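Local atomic coordinates of putative Lipoprotein (Clostridium perfringens, PDB entry 5J7R), a protein that is of unknown function but, as a putative lipoprotein with a sporulation and spore germination domain, may act at the cell surface or in spore formation. Residues Q111-A119 against F146-I157. Sequence-based numbering, arbitrary orientation. Where two conformers were deposited one is given.
Sequences QATLEGIIA and FDISKPFGKEDI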
loop_
_atom_site.group_PDB
_atom_site.type_symbol
_atom_site.label_atom_id
_atom_site.label_comp_id
_atom_site.label_asym_id
_atom_site.label_seq_id
_atom_site.Cartn_x
_atom_site.Cartn_y
_atom_site.Cartn_z
ATOM N N GLN A 111 -3.217 -5.440 -29.537
ATOM C CA GLN A 111 -3.432 -6.632 -28.720
ATOM C C GLN A 111 -2.386 -6.714 -27.604
ATOM O O GLN A 111 -2.696 -7.151 -26.499
ATOM C CB GLN A 111 -3.423 -7.906 -29.565
ATOM C CG GLN A 111 -3.709 -9.156 -28.749
ATOM C CD GLN A 111 -3.828 -10.414 -29.580
ATOM O OE1 GLN A 111 -3.950 -10.363 -30.804
ATOM N NE2 GLN A 111 -3.808 -11.560 -28.910
ATOM N N ALA A 112 -1.159 -6.290 -27.895
ATOM C CA ALA A 112 -0.082 -6.307 -26.898
ATOM C C ALA A 112 -0.388 -5.291 -25.803
ATOM O O ALA A 112 -0.138 -5.540 -24.628
ATOM C CB ALA A 112 1.256 -6.006 -27.547
ATOM N N THR A 113 -0.942 -4.147 -26.198
ATOM C CA THR A 113 -1.315 -3.102 -25.259
ATOM C C THR A 113 -2.352 -3.604 -24.266
ATOM O O THR A 113 -2.165 -3.481 -23.056
ATOM C CB THR A 113 -1.871 -1.868 -25.987
ATOM O OG1 THR A 113 -0.820 -1.249 -26.732
ATOM C CG2 THR A 113 -2.443 -0.847 -24.998
ATOM N N LEU A 114 -3.434 -4.186 -24.771
ATOM C CA LEU A 114 -4.492 -4.700 -23.897
ATOM C C LEU A 114 -3.988 -5.851 -23.012
ATOM O O LEU A 114 -4.326 -5.915 -21.826
ATOM C CB LEU A 114 -5.723 -5.111 -24.711
ATOM C CG LEU A 114 -6.305 -4.016 -25.626
ATOM C CD1 LEU A 114 -7.540 -4.548 -26.342
ATOM C CD2 LEU A 114 -6.638 -2.726 -24.889
ATOM N N GLU A 115 -3.177 -6.743 -23.574
ATOM C CA GLU A 115 -2.626 -7.854 -22.794
ATOM C C GLU A 115 -1.638 -7.339 -21.737
ATOM O O GLU A 115 -1.561 -7.896 -20.644
ATOM C CB GLU A 115 -1.953 -8.900 -23.688
ATOM C CG GLU A 115 -2.925 -9.686 -24.558
ATOM C CD GLU A 115 -2.255 -10.730 -25.447
ATOM O OE1 GLU A 115 -1.021 -10.699 -25.564
ATOM O OE2 GLU A 115 -2.962 -11.573 -26.051
ATOM N N GLY A 116 -0.896 -6.278 -22.070
ATOM C CA GLY A 116 0.075 -5.675 -21.147
ATOM C C GLY A 116 -0.583 -4.997 -19.947
ATOM O O GLY A 116 -0.117 -5.124 -18.820
ATOM N N ILE A 117 -1.676 -4.287 -20.201
ATOM C CA ILE A 117 -2.426 -3.622 -19.149
ATOM C C ILE A 117 -3.025 -4.696 -18.222
ATOM O O ILE A 117 -2.878 -4.617 -17.008
ATOM C CB ILE A 117 -3.515 -2.697 -19.730
ATOM C CG1 ILE A 117 -2.848 -1.570 -20.525
ATOM C CG2 ILE A 117 -4.356 -2.075 -18.617
ATOM C CD1 ILE A 117 -3.807 -0.697 -21.314
ATOM N N ILE A 118 -3.661 -5.702 -18.809
ATOM C CA ILE A 118 -4.271 -6.796 -18.042
ATOM C C ILE A 118 -3.254 -7.563 -17.228
ATOM O O ILE A 118 -3.462 -7.796 -16.041
ATOM C CB ILE A 118 -5.048 -7.764 -18.956
ATOM C CG1 ILE A 118 -6.307 -7.055 -19.464
ATOM C CG2 ILE A 118 -5.462 -9.030 -18.201
ATOM C CD1 ILE A 118 -7.139 -7.865 -20.435
ATOM N N ALA A 119 -2.150 -7.946 -17.854
ATOM C CA ALA A 119 -1.124 -8.701 -17.149
ATOM C C ALA A 119 -0.564 -7.886 -15.984
ATOM O O ALA A 119 -0.258 -8.438 -14.933
ATOM C CB ALA A 119 -0.010 -9.100 -18.092
ATOM N N PHE A 146 -9.877 -3.600 -31.647
ATOM C CA PHE A 146 -10.465 -4.313 -30.516
ATOM C C PHE A 146 -11.585 -3.540 -29.848
ATOM O O PHE A 146 -11.481 -2.337 -29.626
ATOM C CB PHE A 146 -9.389 -4.701 -29.496
ATOM C CG PHE A 146 -8.507 -5.820 -29.955
ATOM C CD1 PHE A 146 -7.372 -5.567 -30.707
ATOM C CD2 PHE A 146 -8.823 -7.141 -29.641
ATOM C CE1 PHE A 146 -6.565 -6.603 -31.138
ATOM C CE2 PHE A 146 -8.020 -8.181 -30.069
ATOM C CZ PHE A 146 -6.887 -7.912 -30.821
ATOM N N ASP A 147 -12.651 -4.269 -29.524
ATOM C CA ASP A 147 -13.829 -3.709 -28.881
ATOM C C ASP A 147 -13.642 -3.672 -27.363
ATOM O O ASP A 147 -13.569 -4.720 -26.713
ATOM C CB ASP A 147 -15.063 -4.549 -29.247
ATOM C CG ASP A 147 -16.370 -3.947 -28.738
ATOM O OD1 ASP A 147 -16.359 -2.815 -28.209
ATOM O OD2 ASP A 147 -17.422 -4.608 -28.892
ATOM N N ILE A 148 -13.546 -2.460 -26.815
ATOM C CA ILE A 148 -13.391 -2.253 -25.354
ATOM C C ILE A 148 -14.607 -1.496 -24.799
ATOM O O ILE A 148 -14.498 -0.668 -23.901
ATOM C CB ILE A 148 -12.064 -1.559 -24.966
ATOM C CG1 ILE A 148 -11.925 -0.199 -25.632
ATOM C CG2 ILE A 148 -10.896 -2.442 -25.389
ATOM C CD1 ILE A 148 -10.808 0.618 -25.024
ATOM N N SER A 149 -15.767 -1.818 -25.357
ATOM C CA SER A 149 -17.031 -1.203 -24.976
ATOM C C SER A 149 -17.490 -1.641 -23.588
ATOM O O SER A 149 -18.155 -0.872 -22.887
ATOM C CB SER A 149 -18.109 -1.558 -26.014
ATOM O OG SER A 149 -19.354 -0.970 -25.703
ATOM N N LYS A 150 -17.128 -2.863 -23.188
ATOM C CA LYS A 150 -17.525 -3.392 -21.885
ATOM C C LYS A 150 -16.278 -3.897 -21.129
ATOM O O LYS A 150 -15.159 -3.852 -21.664
ATOM C CB LYS A 150 -18.587 -4.498 -22.092
ATOM C CG LYS A 150 -19.690 -4.077 -23.054
ATOM C CD LYS A 150 -20.718 -5.170 -23.280
ATOM C CE LYS A 150 -21.682 -4.839 -24.407
ATOM N NZ LYS A 150 -22.585 -5.959 -24.803
ATOM N N PRO A 151 -16.442 -4.308 -19.856
ATOM C CA PRO A 151 -15.279 -4.829 -19.118
ATOM C C PRO A 151 -14.776 -6.131 -19.738
ATOM O O PRO A 151 -15.572 -6.869 -20.326
ATOM C CB PRO A 151 -15.838 -5.083 -17.714
ATOM C CG PRO A 151 -17.009 -4.171 -17.599
ATOM C CD PRO A 151 -17.603 -4.112 -18.970
ATOM N N PHE A 152 -13.479 -6.411 -19.607
ATOM C CA PHE A 152 -12.895 -7.628 -20.184
ATOM C C PHE A 152 -11.655 -8.104 -19.440
ATOM O O PHE A 152 -10.966 -7.317 -18.789
ATOM C CB PHE A 152 -12.554 -7.408 -21.670
ATOM C CG PHE A 152 -11.531 -6.332 -21.914
ATOM C CD1 PHE A 152 -11.914 -5.005 -22.011
ATOM C CD2 PHE A 152 -10.188 -6.646 -22.057
ATOM C CE1 PHE A 152 -10.977 -4.004 -22.216
ATOM C CE2 PHE A 152 -9.245 -5.650 -22.271
ATOM C CZ PHE A 152 -9.642 -4.327 -22.353
ATOM N N GLY A 153 -11.400 -9.408 -19.542
ATOM C CA GLY A 153 -10.244 -10.057 -18.926
ATOM C C GLY A 153 -9.372 -10.623 -20.032
ATOM O O GLY A 153 -9.621 -10.361 -21.210
ATOM N N LYS A 154 -8.348 -11.388 -19.653
ATOM C CA LYS A 154 -7.415 -12.003 -20.616
ATOM C C LYS A 154 -8.158 -12.895 -21.620
ATOM O O LYS A 154 -7.981 -12.757 -22.835
ATOM C CB LYS A 154 -6.357 -12.846 -19.875
ATOM C CG LYS A 154 -5.258 -13.445 -20.788
ATOM C CD LYS A 154 -4.256 -12.438 -21.318
ATOM C CE LYS A 154 -3.348 -11.883 -20.228
ATOM N NZ LYS A 154 -2.379 -10.885 -20.757
ATOM N N GLU A 155 -8.990 -13.796 -21.093
ATOM C CA GLU A 155 -9.780 -14.746 -21.901
ATOM C C GLU A 155 -10.654 -14.090 -22.973
ATOM O O GLU A 155 -10.815 -14.627 -24.064
ATOM C CB GLU A 155 -10.704 -15.572 -20.995
ATOM C CG GLU A 155 -10.000 -16.399 -19.932
ATOM C CD GLU A 155 -9.067 -17.438 -20.521
ATOM O OE1 GLU A 155 -8.326 -18.079 -19.748
ATOM O OE2 GLU A 155 -9.075 -17.614 -21.757
ATOM N N ASP A 156 -11.217 -12.933 -22.644
ATOM C CA ASP A 156 -12.102 -12.206 -23.554
ATOM C C ASP A 156 -11.435 -11.490 -24.736
ATOM O O ASP A 156 -12.135 -11.102 -25.657
ATOM C CB ASP A 156 -12.875 -11.153 -22.744
ATOM C CG ASP A 156 -13.645 -11.750 -21.562
ATOM O OD1 ASP A 156 -14.178 -12.873 -21.685
ATOM O OD2 ASP A 156 -13.727 -11.068 -20.511
ATOM N N ILE A 157 -10.110 -11.326 -24.727
ATOM C CA ILE A 157 -9.416 -10.578 -25.805
ATOM C C ILE A 157 -9.648 -11.082 -27.240
ATOM O O ILE A 157 -10.029 -10.284 -28.104
ATOM C CB ILE A 157 -7.902 -10.384 -25.515
ATOM C CG1 ILE A 157 -7.711 -9.559 -24.235
ATOM C CG2 ILE A 157 -7.217 -9.672 -26.682
ATOM C CD1 ILE A 157 -6.269 -9.400 -23.803
#
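Leu114 and Ile118, one turn apart on helix 107-121, point toward the loop 146-157 and meet its apolar side chains. The two methyls of Leu114 divide the work: CD1 lies 3.7 Å from CB of Phe146 and more loosely against CG2 of Ile148, and CD2 is about as far from CZ of Phe152. Ile118 enters by its CD1, 3.6 Å from CE2 of Phe152 and 3.8 Å from CD1 of Ile157; the same methyl packs on the carbonyl carbon of Gly153. The Ile157 side chain crosses that of Glu115 at a slant, bringing CD1 against CG of Glu115. Ile130 of strand 129-134 contacts both Ile118 and Phe152, joining this cluster to the mixed sheet.

Toward the N-terminal ends of both segments, the aliphatic part of Gln111 lies obliquely against the Phe146 ring, its CB 3.7 Å from CZ of Phe146, with the amide plane turned 63° from the ring. CG is anti to the backbone N (chi1 -177°), and the extended chain carries NE2 to OE2 of Glu115, 3.0 Å away, in a nearly straight bond that meets the carboxylate from above its plane. At the other end of the contact the Lys154 chain, with kinks about CB-CG and CG-CD, curls past CG2 of Ile118 and places NZ 3.1 Å from O of Glu115, a weak hydrogen bond to a carbonyl already accepting from the helical N of Ala119. Pro40 and Ile42 of the second subunit pack on Gln111 and Glu115, respectively.

A type I beta turn from Lys154 to Ile157 sets both residues against the helix, which this loop after strand 129-134 covers. The hold is chiefly apolar burial; NZ of Lys154, 5.0 Å from OE1 of Glu115, probably adds modest electrostatic attraction without a salt bridge.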